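Local atomic coordinates of glutathione transferase o1 (Bombyx mori, PDB entry 3RBT), a protein that belongs to the Omega class of glutathione transferases and may use glutathione in conjugation or redox reactions, as its family generally does. Residues A22-Y30 with V77-F88. Sequence-based numbering, arbitrary orientation.
Sequences ALTDKLRLY and VLEIPTDQGDRF
Arg-28 and Glu-79 face each other across two antiparallel strands, 27-30 and 77-80, the central pair of the thioredoxin-like sheet in the N-terminal domain of a glutathione transferase. Their backbones exchange two hydrogen bonds, and Tyr-30 and Val-77 do the same two residues along, past the non-hydrogen-bonded pair Leu-29/Leu-78. On the face carrying Arg-28, Tyr-30, Val-77 and Glu-79, the glutamate is stretched out, CG anti to the backbone N (chi1 -171°), which carries its carboxylate between the arginine and the tyrosine. Arg-28 NH1 donates to Glu-79 OE1 at 2.8 Å in a salt bridge, with guanidinium and carboxylate planes 67° apart. Tyr-30 OH reaches Glu-79 OE1 from the opposite face of the carboxylate, at 3.1 Å, so one oxygen is gripped from both sides. The bend of Arg-28 at chi3 (-70°) swings its guanidinium over toward the glutamate, while NE pairs with Glu-53 on the neighbouring strand 52-56. Leu-23 lays CD2 over the centre of the guanidinium, 3.6 Å above its plane, and turns CD1 to Pro-81 CD at 3.8 Å. Along the flank of the tyrosine ring, Tyr-30 CE1 lies 3.8 Å from Phe-88 CE2, the rings meeting obliquely. On the other side of the sheet Leu-27 packs CG against Ile-80 CG2 at 3.8 Å, and helix 92-102 covers Leu-27 and Leu-78. The loop before the first strand is tied to the hairpin 77-88 by Asp-86, whose OD2 accepts Leu-23 N at 2.7 Å through its syn lone pair, nearly straight.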
loop_
_atom_site.group_PDB
_atom_site.type_symbol
_atom_site.label_atom_id
_atom_site.label_comp_id
_atom_site.label_asym_id
_atom_site.label_seq_id
_atom_site.Cartn_x
_atom_site.Cartn_y
_atom_site.Cartn_z
ATOM N N ALA A 22 -30.317 3.142 4.443
ATOM C CA ALA A 22 -29.245 3.498 5.366
ATOM C C ALA A 22 -28.858 2.298 6.229
ATOM O O ALA A 22 -29.708 1.471 6.569
ATOM C CB ALA A 22 -29.681 4.672 6.244
ATOM N N LEU A 23 -27.579 2.202 6.581
ATOM C CA LEU A 23 -27.101 1.100 7.419
ATOM C C LEU A 23 -27.682 1.166 8.822
ATOM O O LEU A 23 -27.947 2.250 9.348
ATOM C CB LEU A 23 -25.576 1.104 7.510
ATOM C CG LEU A 23 -24.796 0.863 6.220
ATOM C CD1 LEU A 23 -23.349 1.247 6.462
ATOM C CD2 LEU A 23 -24.931 -0.581 5.740
ATOM N N THR A 24 -27.891 0.000 9.418
ATOM C CA THR A 24 -28.275 -0.064 10.818
ATOM C C THR A 24 -27.195 -0.791 11.612
ATOM O O THR A 24 -26.209 -0.183 12.017
ATOM C CB THR A 24 -29.668 -0.711 11.021
ATOM O OG1 THR A 24 -29.694 -2.009 10.412
ATOM C CG2 THR A 24 -30.759 0.161 10.403
ATOM N N ASP A 25 -27.368 -2.097 11.792
ATOM C CA ASP A 25 -26.509 -2.886 12.673
ATOM C C ASP A 25 -25.448 -3.685 11.920
ATOM O O ASP A 25 -24.556 -4.274 12.543
ATOM C CB ASP A 25 -27.372 -3.830 13.530
ATOM C CG ASP A 25 -28.057 -4.913 12.699
ATOM O OD1 ASP A 25 -28.618 -4.590 11.627
ATOM O OD2 ASP A 25 -28.035 -6.093 13.118
ATOM N N LYS A 26 -25.550 -3.714 10.590
ATOM C CA LYS A 26 -24.624 -4.481 9.750
ATOM C C LYS A 26 -23.799 -3.584 8.839
ATOM O O LYS A 26 -24.266 -2.533 8.386
ATOM C CB LYS A 26 -25.376 -5.513 8.895
ATOM C CG LYS A 26 -26.250 -6.485 9.688
ATOM C CD LYS A 26 -26.879 -7.573 8.808
ATOM C CE LYS A 26 -27.987 -7.043 7.904
ATOM N NZ LYS A 26 -29.124 -6.367 8.638
ATOM N N LEU A 27 -22.568 -4.003 8.574
ATOM C CA LEU A 27 -21.747 -3.368 7.559
ATOM C C LEU A 27 -22.183 -3.916 6.205
ATOM O O LEU A 27 -22.808 -4.972 6.137
ATOM C CB LEU A 27 -20.271 -3.655 7.828
ATOM C CG LEU A 27 -19.409 -2.647 8.607
ATOM C CD1 LEU A 27 -20.133 -1.895 9.732
ATOM C CD2 LEU A 27 -18.142 -3.330 9.130
ATOM N N ARG A 28 -21.879 -3.194 5.134
ATOM C CA ARG A 28 -22.338 -3.591 3.802
ATOM C C ARG A 28 -21.180 -3.696 2.822
ATOM O O ARG A 28 -20.474 -2.715 2.583
ATOM C CB ARG A 28 -23.367 -2.588 3.281
ATOM C CG ARG A 28 -24.022 -2.967 1.951
ATOM C CD ARG A 28 -25.048 -1.908 1.550
ATOM N NE ARG A 28 -26.232 -1.923 2.412
ATOM C CZ ARG A 28 -26.933 -0.847 2.766
ATOM N NH1 ARG A 28 -26.580 0.367 2.356
ATOM N NH2 ARG A 28 -27.998 -0.984 3.546
ATOM N N LEU A 29 -21.000 -4.881 2.247
ATOM C CA LEU A 29 -19.999 -5.075 1.213
ATOM C C LEU A 29 -20.628 -5.113 -0.179
ATOM O O LEU A 29 -21.504 -5.949 -0.457
ATOM C CB LEU A 29 -19.184 -6.349 1.469
ATOM C CG LEU A 29 -17.927 -6.532 0.596
ATOM C CD1 LEU A 29 -16.844 -5.508 0.939
ATOM C CD2 LEU A 29 -17.374 -7.957 0.692
ATOM N N TYR A 30 -20.189 -4.188 -1.030
ATOM C CA TYR A 30 -20.470 -4.225 -2.461
ATOM C C TYR A 30 -19.373 -5.045 -3.138
ATOM O O TYR A 30 -18.193 -4.688 -3.097
ATOM C CB TYR A 30 -20.522 -2.813 -3.052
ATOM C CG TYR A 30 -21.643 -1.940 -2.526
ATOM C CD1 TYR A 30 -21.463 -1.168 -1.384
ATOM C CD2 TYR A 30 -22.871 -1.865 -3.185
ATOM C CE1 TYR A 30 -22.483 -0.356 -0.890
ATOM C CE2 TYR A 30 -23.904 -1.057 -2.696
ATOM C CZ TYR A 30 -23.689 -0.298 -1.549
ATOM O OH TYR A 30 -24.674 0.518 -1.036
ATOM N N VAL A 77 -16.313 -2.583 -2.264
ATOM C CA VAL A 77 -16.555 -1.404 -1.445
ATOM C C VAL A 77 -17.171 -1.844 -0.121
ATOM O O VAL A 77 -18.139 -2.610 -0.099
ATOM C CB VAL A 77 -17.527 -0.409 -2.114
ATOM C CG1 VAL A 77 -17.785 0.786 -1.186
ATOM C CG2 VAL A 77 -16.994 0.063 -3.461
ATOM N N LEU A 78 -16.600 -1.372 0.981
ATOM C CA LEU A 78 -17.209 -1.594 2.272
ATOM C C LEU A 78 -17.866 -0.294 2.708
ATOM O O LEU A 78 -17.191 0.742 2.853
ATOM C CB LEU A 78 -16.173 -2.072 3.306
ATOM C CG LEU A 78 -16.682 -2.373 4.725
ATOM C CD1 LEU A 78 -17.469 -3.687 4.800
ATOM C CD2 LEU A 78 -15.536 -2.389 5.734
ATOM N N GLU A 79 -19.182 -0.352 2.893
ATOM C CA GLU A 79 -19.941 0.800 3.363
ATOM C C GLU A 79 -20.132 0.650 4.862
ATOM O O GLU A 79 -20.566 -0.399 5.334
ATOM C CB GLU A 79 -21.293 0.913 2.649
ATOM C CG GLU A 79 -22.051 2.221 2.933
ATOM C CD GLU A 79 -23.329 2.370 2.112
ATOM O OE1 GLU A 79 -23.995 1.351 1.838
ATOM O OE2 GLU A 79 -23.671 3.509 1.743
ATOM N N ILE A 80 -19.808 1.714 5.598
ATOM C CA ILE A 80 -19.757 1.680 7.056
ATOM C C ILE A 80 -20.518 2.885 7.619
ATOM O O ILE A 80 -20.657 3.898 6.935
ATOM C CB ILE A 80 -18.286 1.669 7.572
ATOM C CG1 ILE A 80 -17.503 2.890 7.057
ATOM C CG2 ILE A 80 -17.563 0.379 7.151
ATOM C CD1 ILE A 80 -16.261 3.208 7.867
ATOM N N PRO A 81 -21.049 2.766 8.850
ATOM C CA PRO A 81 -21.607 3.960 9.490
ATOM C C PRO A 81 -20.473 4.839 9.993
ATOM O O PRO A 81 -19.444 4.321 10.435
ATOM C CB PRO A 81 -22.401 3.405 10.678
ATOM C CG PRO A 81 -22.448 1.926 10.505
ATOM C CD PRO A 81 -21.306 1.541 9.627
ATOM N N THR A 82 -20.639 6.153 9.885
ATOM C CA THR A 82 -19.700 7.086 10.498
ATOM C C THR A 82 -20.488 8.142 11.264
ATOM O O THR A 82 -21.722 8.135 11.230
ATOM C CB THR A 82 -18.761 7.772 9.464
ATOM O OG1 THR A 82 -19.472 8.794 8.761
ATOM C CG2 THR A 82 -18.172 6.757 8.465
ATOM N N ASP A 83 -19.772 9.043 11.937
ATOM C CA ASP A 83 -20.381 10.164 12.663
ATOM C C ASP A 83 -21.156 11.103 11.744
ATOM O O ASP A 83 -22.119 11.748 12.173
ATOM C CB ASP A 83 -19.309 10.971 13.398
ATOM C CG ASP A 83 -18.825 10.292 14.664
ATOM O OD1 ASP A 83 -19.565 9.451 15.228
ATOM O OD2 ASP A 83 -17.695 10.608 15.100
ATOM N N GLN A 84 -20.717 11.175 10.489
ATOM C CA GLN A 84 -21.272 12.089 9.505
ATOM C C GLN A 84 -22.151 11.370 8.472
ATOM O O GLN A 84 -22.565 11.968 7.476
ATOM C CB GLN A 84 -20.137 12.873 8.826
ATOM C CG GLN A 84 -19.535 13.987 9.706
ATOM C CD GLN A 84 -18.367 14.720 9.044
ATOM O OE1 GLN A 84 -17.319 14.131 8.777
ATOM N NE2 GLN A 84 -18.543 16.015 8.792
ATOM N N GLY A 85 -22.445 10.096 8.721
ATOM C CA GLY A 85 -23.297 9.310 7.831
ATOM C C GLY A 85 -22.575 8.137 7.192
ATOM O O GLY A 85 -21.371 7.946 7.394
ATOM N N ASP A 86 -23.311 7.353 6.406
ATOM C CA ASP A 86 -22.754 6.165 5.756
ATOM C C ASP A 86 -21.694 6.526 4.715
ATOM O O ASP A 86 -21.902 7.409 3.884
ATOM C CB ASP A 86 -23.862 5.331 5.124
ATOM C CG ASP A 86 -24.825 4.753 6.153
ATOM O OD1 ASP A 86 -24.653 4.995 7.374
ATOM O OD2 ASP A 86 -25.765 4.054 5.727
ATOM N N ARG A 87 -20.555 5.841 4.778
ATOM C CA ARG A 87 -19.432 6.139 3.894
ATOM C C ARG A 87 -18.889 4.906 3.189
ATOM O O ARG A 87 -18.832 3.808 3.762
ATOM C CB ARG A 87 -18.296 6.838 4.661
ATOM C CG ARG A 87 -18.622 8.242 5.177
ATOM C CD ARG A 87 -18.933 9.247 4.069
ATOM N NE ARG A 87 -19.368 10.520 4.637
ATOM C CZ ARG A 87 -20.640 10.916 4.734
ATOM N NH1 ARG A 87 -21.624 10.150 4.280
ATOM N NH2 ARG A 87 -20.933 12.091 5.281
ATOM N N PHE A 88 -18.484 5.111 1.944
ATOM C CA PHE A 88 -17.764 4.108 1.186
ATOM C C PHE A 88 -16.303 4.065 1.641
ATOM O O PHE A 88 -15.667 5.104 1.834
ATOM C CB PHE A 88 -17.824 4.441 -0.307
ATOM C CG PHE A 88 -19.081 3.974 -1.009
ATOM C CD1 PHE A 88 -19.079 3.821 -2.402
ATOM C CD2 PHE A 88 -20.248 3.687 -0.304
ATOM C CE1 PHE A 88 -20.221 3.406 -3.083
ATOM C CE2 PHE A 88 -21.391 3.261 -0.970
ATOM C CZ PHE A 88 -21.383 3.123 -2.368
HETATM O O HOH W 1 -26.361 3.471 2.929
#